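Local coordinates for protein YcaO (Methanopyrus kandleri, PDB 6CIB) that probably catalyses ATP- and magnesium-dependent thioamidation of the ribosomal peptide backbone, as a member of the YcaO family, at residues A[217-222]-A[246-251]; A[231-236]-A[290-295]. All blocks are in the same frame, centred on the assembly; numbering follows the deposited sequence.

In the fold
Both contacts are built on the three-stranded antiparallel sheet 203-209, 217-224, 233-238, and their centres lie about 10 Å apart. Their segments alternate along the chain: 217-222, 231-236, 246-251, 290-295. Contact 1 sets helix 241-260 against one face of the central strand, while contact 2 brings the short helix 290-293 to the opposite face of the sheet, at strand 233-238. Adjacent strands join them directly, through probable backbone hydrogen bonds, Ala221 N to Gly234 O (2.7 Å) and Val219 N to Gly236 O (2.8 Å). The side chains of Ala248 and Phe235 lie about 10 and 8 Å from bound ADP, which places both contacts near the nucleotide.

Contact 1 of 2, residues A[217-222]-A[246-251]; sequences YVVGAV and LRALLE
With chi1 at 173°, Val219 points CG1 opposite its backbone N and beside the carbonyl carbon, which brings that methyl to Ala248 CB at 4.1 Å. The motif is a helix laid on the face of an antiparallel sheet: helix 241-260 runs over the central strand 217-224, the two short axes 30° apart in direction. Their closest approach, 7.3 Å, is short for a helix on a sheet, and the residues at the interface explain it. Ala248 faces the strand with a single methyl, Ala221 answers with another, and the two CB atoms meet at 4.0 Å. The nearest pair of CA atoms, those of Ala221 and Ala248, stands only 5.6 Å apart. Gly220, between the two strand residues that face the helix, adds no side chain to either face of the sheet. The buried area is modest, 145 Å² in all, as expected when methyl groups do most of the touching, and all four residues in contact are buried. Leu249 comes near from the flank, its CD2 branch 4.6 Å from Ala221 CB; its main packing lies on Leu193 and Leu197 of helix 188-198 and on Val204 of strand 203-209. Ala221 also touches Leu206 of that strand, so the apolar layer continues past the central strand. Polar groups on the helix find partners elsewhere: Arg247 NE bonds to Glu9 O, and Glu251 OE1 accepts from the backbone N of Phe235, tying the helix to the neighbouring edge strand. The methyl of Ala248 reaches the strand backbone as well as its side chains: its nearest atom there is the Val219 carbonyl oxygen, with O to CB at 3.7 Å.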
loop_
_atom_site.group_PDB
_atom_site.type_symbol
_atom_site.label_atom_id
_atom_site.label_comp_id
_atom_site.label_asym_id
_atom_site.label_seq_id
_atom_site.Cartn_x
_atom_site.Cartn_y
_atom_site.Cartn_z
ATOM N N TYR A 217 -2.276 -7.990 -10.694
ATOM C CA TYR A 217 -2.764 -9.063 -9.819
ATOM C C TYR A 217 -2.735 -8.620 -8.371
ATOM O O TYR A 217 -1.797 -7.946 -7.957
ATOM C CB TYR A 217 -1.927 -10.336 -10.014
ATOM C CG TYR A 217 -2.025 -10.872 -11.423
ATOM C CD1 TYR A 217 -3.128 -11.643 -11.821
ATOM C CD2 TYR A 217 -1.033 -10.590 -12.370
ATOM C CE1 TYR A 217 -3.237 -12.127 -13.117
ATOM C CE2 TYR A 217 -1.132 -11.071 -13.673
ATOM C CZ TYR A 217 -2.232 -11.835 -14.039
ATOM O OH TYR A 217 -2.339 -12.315 -15.321
ATOM N N VAL A 218 -3.772 -8.982 -7.618
ATOM C CA VAL A 218 -3.821 -8.690 -6.185
ATOM C C VAL A 218 -3.935 -10.003 -5.403
ATOM O O VAL A 218 -4.812 -10.831 -5.691
ATOM C CB VAL A 218 -4.960 -7.703 -5.812
ATOM C CG1 VAL A 218 -4.921 -7.358 -4.326
ATOM C CG2 VAL A 218 -4.870 -6.418 -6.639
ATOM N N VAL A 219 -3.026 -10.186 -4.441
ATOM C CA VAL A 219 -2.954 -11.395 -3.613
ATOM C C VAL A 219 -3.196 -11.031 -2.149
ATOM O O VAL A 219 -2.683 -10.029 -1.657
ATOM C CB VAL A 219 -1.597 -12.140 -3.794
ATOM C CG1 VAL A 219 -1.425 -13.299 -2.813
ATOM C CG2 VAL A 219 -1.456 -12.665 -5.214
ATOM N N GLY A 220 -3.997 -11.848 -1.474
ATOM C CA GLY A 220 -4.194 -11.754 -0.036
ATOM C C GLY A 220 -3.639 -12.978 0.659
ATOM O O GLY A 220 -3.696 -14.087 0.122
ATOM N N ALA A 221 -3.074 -12.760 1.845
ATOM C CA ALA A 221 -2.635 -13.832 2.729
ATOM C C ALA A 221 -3.343 -13.681 4.065
ATOM O O ALA A 221 -3.396 -12.582 4.620
ATOM C CB ALA A 221 -1.126 -13.807 2.920
ATOM N N VAL A 222 -3.904 -14.781 4.562
ATOM C CA VAL A 222 -4.592 -14.781 5.856
ATOM C C VAL A 222 -4.010 -15.858 6.766
ATOM O O VAL A 222 -3.627 -16.937 6.301
ATOM C CB VAL A 222 -6.146 -14.915 5.745
ATOM C CG1 VAL A 222 -6.759 -13.646 5.180
ATOM C CG2 VAL A 222 -6.563 -16.125 4.915
ATOM N N LEU A 246 4.689 -12.364 -2.761
ATOM C CA LEU A 246 5.765 -11.978 -1.853
ATOM C C LEU A 246 5.347 -10.817 -0.942
ATOM O O LEU A 246 5.529 -10.882 0.275
ATOM C CB LEU A 246 7.054 -11.637 -2.623
ATOM C CG LEU A 246 8.221 -11.169 -1.744
ATOM C CD1 LEU A 246 8.709 -12.286 -0.822
ATOM C CD2 LEU A 246 9.354 -10.628 -2.598
ATOM N N ARG A 247 4.766 -9.779 -1.539
ATOM C CA ARG A 247 4.287 -8.622 -0.782
ATOM C C ARG A 247 3.282 -8.985 0.303
ATOM O O ARG A 247 3.399 -8.509 1.424
ATOM C CB ARG A 247 3.694 -7.582 -1.717
ATOM C CG ARG A 247 4.732 -6.789 -2.477
ATOM C CD ARG A 247 4.077 -5.960 -3.566
ATOM N NE ARG A 247 5.013 -4.923 -3.976
ATOM C CZ ARG A 247 4.690 -3.723 -4.454
ATOM N NH1 ARG A 247 3.415 -3.355 -4.624
ATOM N NH2 ARG A 247 5.672 -2.881 -4.754
ATOM N N ALA A 248 2.319 -9.846 -0.030
ATOM C CA ALA A 248 1.300 -10.312 0.938
ATOM C C ALA A 248 1.922 -11.065 2.123
ATOM O O ALA A 248 1.571 -10.809 3.285
ATOM C CB ALA A 248 0.247 -11.169 0.238
ATOM N N LEU A 249 2.850 -11.974 1.823
ATOM C CA LEU A 249 3.569 -12.744 2.848
ATOM C C LEU A 249 4.441 -11.862 3.745
ATOM O O LEU A 249 4.470 -12.054 4.965
ATOM C CB LEU A 249 4.403 -13.865 2.207
ATOM C CG LEU A 249 3.614 -15.037 1.607
ATOM C CD1 LEU A 249 4.500 -15.910 0.729
ATOM C CD2 LEU A 249 2.941 -15.884 2.674
ATOM N N LEU A 250 5.124 -10.890 3.139
ATOM C CA LEU A 250 5.915 -9.905 3.888
ATOM C C LEU A 250 5.058 -9.035 4.823
ATOM O O LEU A 250 5.490 -8.700 5.922
ATOM C CB LEU A 250 6.742 -9.024 2.939
ATOM C CG LEU A 250 7.884 -9.688 2.154
ATOM C CD1 LEU A 250 8.506 -8.687 1.198
ATOM C CD2 LEU A 250 8.968 -10.275 3.043
ATOM N N GLU A 251 3.851 -8.690 4.375
ATOM C CA GLU A 251 2.904 -7.946 5.198
ATOM C C GLU A 251 2.418 -8.756 6.398
ATOM O O GLU A 251 2.288 -8.211 7.485
ATOM C CB GLU A 251 1.738 -7.405 4.367
ATOM C CG GLU A 251 1.819 -5.899 4.132
ATOM C CD GLU A 251 0.648 -5.342 3.339
ATOM O OE1 GLU A 251 -0.502 -5.802 3.531
ATOM O OE2 GLU A 251 0.878 -4.434 2.506
#

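Contact 2 of 2, residues A[231-236]-A[290-295]; sequences MVMGFG and RHWFEP
Trp292 turns one face of its indole to selenomethionine Met233 and its outer CH2 corner to Phe235, while Phe293 beside it meets selenomethionine Met231. The first pair is a Met-aromatic contact: Met233 SE lies 4.2 Å from the centroid of the Trp292 five-membered ring and 23° off its normal. The offset is toward the rim, where SE is 3.9 Å from Trp292 NE1, and the two side chains cross at about a right angle. An extended chi2 (-176°) carries the selenium of Met233 out from the strand to the indole. Phe235 and Trp292 approach from opposite directions. Trp292 CH2 comes to the edge of the phenyl ring, in its plane, 3.7 Å from Phe235 CE1; with centroids 5.8 Å apart and planes at 62°, the pair is oblique. At the far end of the segment the Met231 methyl CE touches Phe293 CZ at 3.5 Å. Trp292 is also fixed by its polar edge, where NE1 bonds to Glu175 OE2; the other carboxylate oxygen, OE1, takes His291 NE2, so one carboxylate holds one nitrogen from each ring. Trp292 CD1 lies 3.5 Å above the His291 ring plane. Were Trp292 an alanine, Met233 SE would probably lose its aromatic face, a gap would open beside the Phe235 edge, and Glu175 OE2 would be left without its indole donor. Around this cluster, Phe235 stacks on Trp171 of helix 154-177, and Val174 of the same helix touches Trp292; Val222 of strand 217-224 contacts both Trp292 and Met233, and helix 282-288 packs on Met231 and Phe293, so side chains of helix 290-293 meet two strands and both helices.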
loop_
_atom_site.group_PDB
_atom_site.type_symbol
_atom_site.label_atom_id
_atom_site.label_comp_id
_atom_site.label_asym_id
_atom_site.label_seq_id
_atom_site.Cartn_x
_atom_site.Cartn_y
_atom_site.Cartn_z
HETATM N N MSE A 231 -3.753 -13.535 14.154
HETATM C CA MSE A 231 -4.565 -13.786 12.967
HETATM C C MSE A 231 -4.632 -12.476 12.245
HETATM O O MSE A 231 -5.447 -11.604 12.565
HETATM C CB MSE A 231 -5.941 -14.352 13.310
HETATM C CG MSE A 231 -5.762 -15.819 13.674
HETATM SE SE MSE A 231 -7.504 -16.581 14.188
HETATM C CE MSE A 231 -8.345 -16.629 12.413
ATOM N N VAL A 232 -3.733 -12.334 11.277
ATOM C CA VAL A 232 -3.527 -11.089 10.560
ATOM C C VAL A 232 -3.749 -11.333 9.070
ATOM O O VAL A 232 -3.897 -12.484 8.623
ATOM C CB VAL A 232 -2.114 -10.484 10.818
ATOM C CG1 VAL A 232 -1.937 -10.060 12.280
ATOM C CG2 VAL A 232 -0.995 -11.436 10.383
HETATM N N MSE A 233 -3.772 -10.248 8.305
HETATM C CA MSE A 233 -3.910 -10.332 6.854
HETATM C C MSE A 233 -2.819 -9.526 6.219
HETATM O O MSE A 233 -2.397 -8.509 6.760
HETATM C CB MSE A 233 -5.260 -9.774 6.411
HETATM C CG MSE A 233 -6.453 -10.534 6.980
HETATM SE SE MSE A 233 -8.089 -9.751 6.196
HETATM C CE MSE A 233 -8.115 -8.130 7.297
ATOM N N GLY A 234 -2.339 -9.993 5.071
ATOM C CA GLY A 234 -1.375 -9.255 4.252
ATOM C C GLY A 234 -1.843 -9.202 2.809
ATOM O O GLY A 234 -2.526 -10.122 2.346
ATOM N N PHE A 235 -1.491 -8.124 2.105
ATOM C CA PHE A 235 -1.867 -7.950 0.699
ATOM C C PHE A 235 -0.711 -7.448 -0.151
ATOM O O PHE A 235 0.173 -6.741 0.335
ATOM C CB PHE A 235 -3.061 -6.991 0.555
ATOM C CG PHE A 235 -4.272 -7.421 1.320
ATOM C CD1 PHE A 235 -5.205 -8.281 0.744
ATOM C CD2 PHE A 235 -4.474 -6.984 2.636
ATOM C CE1 PHE A 235 -6.318 -8.706 1.467
ATOM C CE2 PHE A 235 -5.583 -7.411 3.360
ATOM C CZ PHE A 235 -6.505 -8.267 2.773
ATOM N N GLY A 236 -0.736 -7.823 -1.425
ATOM C CA GLY A 236 0.209 -7.316 -2.412
ATOM C C GLY A 236 -0.444 -7.153 -3.768
ATOM O O GLY A 236 -1.352 -7.911 -4.125
ATOM N N ARG A 290 -15.650 -15.771 7.232
ATOM C CA ARG A 290 -15.878 -16.982 6.425
ATOM C C ARG A 290 -15.483 -16.847 4.955
ATOM O O ARG A 290 -15.016 -17.812 4.351
ATOM C CB ARG A 290 -17.349 -17.411 6.519
ATOM C CG ARG A 290 -17.697 -18.227 7.760
ATOM C CD ARG A 290 -19.195 -18.503 7.881
ATOM N NE ARG A 290 -19.649 -19.493 6.901
ATOM C CZ ARG A 290 -20.307 -19.214 5.774
ATOM N NH1 ARG A 290 -20.623 -17.960 5.455
ATOM N NH2 ARG A 290 -20.655 -20.199 4.954
ATOM N N HIS A 291 -15.682 -15.656 4.393
ATOM C CA HIS A 291 -15.299 -15.357 3.006
ATOM C C HIS A 291 -13.795 -15.544 2.738
ATOM O O HIS A 291 -13.406 -15.984 1.654
ATOM C CB HIS A 291 -15.817 -13.981 2.551
ATOM C CG HIS A 291 -15.405 -12.833 3.424
ATOM N ND1 HIS A 291 -15.660 -12.787 4.779
ATOM C CD2 HIS A 291 -14.798 -11.662 3.119
ATOM C CE1 HIS A 291 -15.204 -11.651 5.274
ATOM N NE2 HIS A 291 -14.680 -10.947 4.285
ATOM N N TRP A 292 -12.971 -15.238 3.739
ATOM C CA TRP A 292 -11.525 -15.478 3.665
ATOM C C TRP A 292 -11.119 -16.924 3.892
ATOM O O TRP A 292 -10.154 -17.393 3.283
ATOM C CB TRP A 292 -10.772 -14.567 4.640
ATOM C CG TRP A 292 -10.764 -13.139 4.189
ATOM C CD1 TRP A 292 -11.381 -12.082 4.795
ATOM C CD2 TRP A 292 -10.132 -12.616 3.011
ATOM N NE1 TRP A 292 -11.165 -10.929 4.077
ATOM C CE2 TRP A 292 -10.401 -11.226 2.976
ATOM C CE3 TRP A 292 -9.357 -13.184 1.984
ATOM C CZ2 TRP A 292 -9.916 -10.388 1.953
ATOM C CZ3 TRP A 292 -8.882 -12.348 0.955
ATOM C CH2 TRP A 292 -9.165 -10.966 0.955
ATOM N N PHE A 293 -11.849 -17.619 4.763
ATOM C CA PHE A 293 -11.486 -18.978 5.189
ATOM C C PHE A 293 -12.198 -20.099 4.434
ATOM O O PHE A 293 -11.862 -21.272 4.602
ATOM C CB PHE A 293 -11.637 -19.138 6.710
ATOM C CG PHE A 293 -10.672 -18.294 7.499
ATOM C CD1 PHE A 293 -9.323 -18.649 7.591
ATOM C CD2 PHE A 293 -11.107 -17.131 8.139
ATOM C CE1 PHE A 293 -8.427 -17.859 8.308
ATOM C CE2 PHE A 293 -10.216 -16.339 8.856
ATOM C CZ PHE A 293 -8.875 -16.702 8.935
ATOM N N GLU A 294 -13.155 -19.734 3.583
ATOM C CA GLU A 294 -13.838 -20.701 2.717
ATOM C C GLU A 294 -13.722 -20.286 1.241
ATOM O O GLU A 294 -14.682 -19.761 0.668
ATOM C CB GLU A 294 -15.299 -20.883 3.157
ATOM C CG GLU A 294 -15.459 -21.502 4.543
ATOM C CD GLU A 294 -16.831 -21.274 5.160
ATOM O OE1 GLU A 294 -17.779 -20.885 4.434
ATOM O OE2 GLU A 294 -16.963 -21.491 6.388
ATOM N N PRO A 295 -12.536 -20.509 0.627
ATOM C CA PRO A 295 -12.304 -20.054 -0.753
ATOM C C PRO A 295 -13.228 -20.704 -1.791
ATOM O O PRO A 295 -13.581 -21.870 -1.648
ATOM C CB PRO A 295 -10.843 -20.444 -1.009
ATOM C CG PRO A 295 -10.573 -21.563 -0.058
ATOM C CD PRO A 295 -11.344 -21.197 1.171
#